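Local coordinates for nuclease-like protein (Chaetomium thermophilum, PDB 6GRB), which probably resolves four-way Holliday junctions in recombining DNA, as the GEN1 member of a family of metal-dependent structure-selective nucleases, at residues Val77-Asn82 with Gly119-Glu124. Numbering follows the deposited sequence.
Sequences VFDGPN and GEAEAE
G80 N donates to G119 O at 2.6 Å, tying the loop after strand 73-78 to the turn that leads into helix 121-130. Both strand and helix belong to the nuclease core, a PIN-like alpha/beta domain with a central mixed sheet. Strand 73-78 lies between strands 34-37 and 113-116 and runs parallel to both. The contact lies where the chain leaves strands 73-78 and 113-116. The N-H of G80 points almost straight at G119 O (171° at the hydrogen).

D79 carries the second bond. Its OD2 accepts from A121 N at 3.0 Å, in the first turn of the helix. The N-H comes from above the carboxylate plane, 72° out of it. CG of D79 stands beside its own backbone N and anti to the carbonyl carbon (chi1 -81°). The carboxylate thus reaches over the helix start, and OD1 lies 3.5 Å from A121 CB. The bond from A121 N fixes the carboxylate over this first turn. K83 is a long, weak ion-pair partner of the same OD2.

The apolar part lies on the strand side. V77 CG1 packs against A121 CB at 3.9 Å. It also touches CG of E124, whose side chain crosses that of V77 at about a right angle. The carboxylate of E124 is turned to H115 and S283, which both bond its OE1.

E122 leads to the active site. It is a metal ligand in structures of this protein, and here its side chain comes within about 2 Å of a bound magnesium. Its OE2 also approaches the D79 carboxylate, with 3.7 Å between E122 OE2 and D79 OD2.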
loop_
_atom_site.group_PDB
_atom_site.type_symbol
_atom_site.label_atom_id
_atom_site.label_comp_id
_atom_site.label_asym_id
_atom_site.label_seq_id
_atom_site.Cartn_x
_atom_site.Cartn_y
_atom_site.Cartn_z
ATOM N N VAL A 77 5.850 -2.537 6.758
ATOM C CA VAL A 77 5.564 -2.907 8.142
ATOM C C VAL A 77 5.603 -4.431 8.294
ATOM O O VAL A 77 4.936 -5.155 7.552
ATOM C CB VAL A 77 4.217 -2.322 8.610
ATOM C CG1 VAL A 77 3.987 -2.604 10.131
ATOM C CG2 VAL A 77 4.148 -0.818 8.281
ATOM N N PHE A 78 6.371 -4.902 9.266
ATOM C CA PHE A 78 6.590 -6.309 9.573
ATOM C C PHE A 78 5.835 -6.668 10.845
ATOM O O PHE A 78 5.749 -5.859 11.773
ATOM C CB PHE A 78 8.105 -6.612 9.746
ATOM C CG PHE A 78 8.915 -6.453 8.468
ATOM C CD1 PHE A 78 9.237 -5.178 7.980
ATOM C CD2 PHE A 78 9.323 -7.569 7.750
ATOM C CE1 PHE A 78 9.956 -5.020 6.796
ATOM C CE2 PHE A 78 10.037 -7.440 6.569
ATOM C CZ PHE A 78 10.359 -6.163 6.071
ATOM N N ASP A 79 5.299 -7.885 10.884
ATOM C CA ASP A 79 4.538 -8.332 12.039
ATOM C C ASP A 79 5.452 -8.507 13.244
ATOM O O ASP A 79 6.653 -8.746 13.116
ATOM C CB ASP A 79 3.821 -9.646 11.741
ATOM C CG ASP A 79 2.536 -9.445 10.978
ATOM O OD1 ASP A 79 2.604 -9.346 9.730
ATOM O OD2 ASP A 79 1.448 -9.391 11.602
ATOM N N GLY A 80 4.873 -8.350 14.423
ATOM C CA GLY A 80 5.564 -8.616 15.659
ATOM C C GLY A 80 4.898 -9.749 16.418
ATOM O O GLY A 80 3.930 -10.367 15.943
ATOM N N PRO A 81 5.384 -10.019 17.639
ATOM C CA PRO A 81 5.012 -11.274 18.320
ATOM C C PRO A 81 3.729 -11.243 19.150
ATOM O O PRO A 81 3.283 -12.324 19.562
ATOM C CB PRO A 81 6.226 -11.557 19.216
ATOM C CG PRO A 81 6.824 -10.202 19.469
ATOM C CD PRO A 81 6.591 -9.403 18.210
ATOM N N ASN A 82 3.122 -10.084 19.436
ATOM C CA ASN A 82 1.870 -10.055 20.203
ATOM C C ASN A 82 0.653 -10.267 19.301
ATOM O O ASN A 82 0.447 -9.515 18.346
ATOM C CB ASN A 82 1.716 -8.720 20.922
ATOM C CG ASN A 82 2.752 -8.512 21.999
ATOM O OD1 ASN A 82 3.944 -8.397 21.717
ATOM N ND2 ASN A 82 2.300 -8.430 23.241
ATOM N N GLY A 119 2.730 -5.909 17.294
ATOM C CA GLY A 119 1.870 -7.046 17.049
ATOM C C GLY A 119 1.535 -7.255 15.588
ATOM O O GLY A 119 2.419 -7.422 14.737
ATOM N N GLU A 120 0.247 -7.235 15.280
ATOM C CA GLU A 120 -0.180 -7.375 13.895
ATOM C C GLU A 120 0.199 -6.163 13.066
ATOM O O GLU A 120 -0.061 -5.020 13.455
ATOM C CB GLU A 120 -1.677 -7.588 13.821
ATOM C CG GLU A 120 -2.043 -8.900 14.411
ATOM C CD GLU A 120 -3.512 -9.085 14.407
ATOM O OE1 GLU A 120 -4.190 -8.075 14.111
ATOM O OE2 GLU A 120 -3.975 -10.226 14.658
ATOM N N ALA A 121 0.781 -6.431 11.893
ATOM C CA ALA A 121 1.180 -5.360 10.987
ATOM C C ALA A 121 -0.020 -4.550 10.506
ATOM O O ALA A 121 0.069 -3.325 10.405
ATOM C CB ALA A 121 1.964 -5.935 9.808
ATOM N N GLU A 122 -1.162 -5.212 10.233
ATOM C CA GLU A 122 -2.348 -4.495 9.745
ATOM C C GLU A 122 -2.823 -3.471 10.762
ATOM O O GLU A 122 -3.237 -2.361 10.393
ATOM C CB GLU A 122 -3.502 -5.448 9.424
ATOM C CG GLU A 122 -3.091 -6.756 8.771
ATOM C CD GLU A 122 -2.701 -7.840 9.781
ATOM O OE1 GLU A 122 -3.585 -8.198 10.617
ATOM O OE2 GLU A 122 -1.525 -8.329 9.739
ATOM N N ALA A 123 -2.826 -3.845 12.047
ATOM C CA ALA A 123 -3.240 -2.898 13.071
ATOM C C ALA A 123 -2.277 -1.733 13.145
ATOM O O ALA A 123 -2.699 -0.602 13.402
ATOM C CB ALA A 123 -3.358 -3.579 14.429
ATOM N N GLU A 124 -0.994 -1.978 12.881
ATOM C CA GLU A 124 -0.001 -0.926 13.042
ATOM C C GLU A 124 -0.003 0.020 11.847
ATOM O O GLU A 124 0.059 1.245 12.037
ATOM C CB GLU A 124 1.368 -1.534 13.270
ATOM C CG GLU A 124 2.485 -0.567 13.172
ATOM C CD GLU A 124 2.823 0.066 14.510
ATOM O OE1 GLU A 124 3.835 0.812 14.584
ATOM O OE2 GLU A 124 2.083 -0.186 15.486
#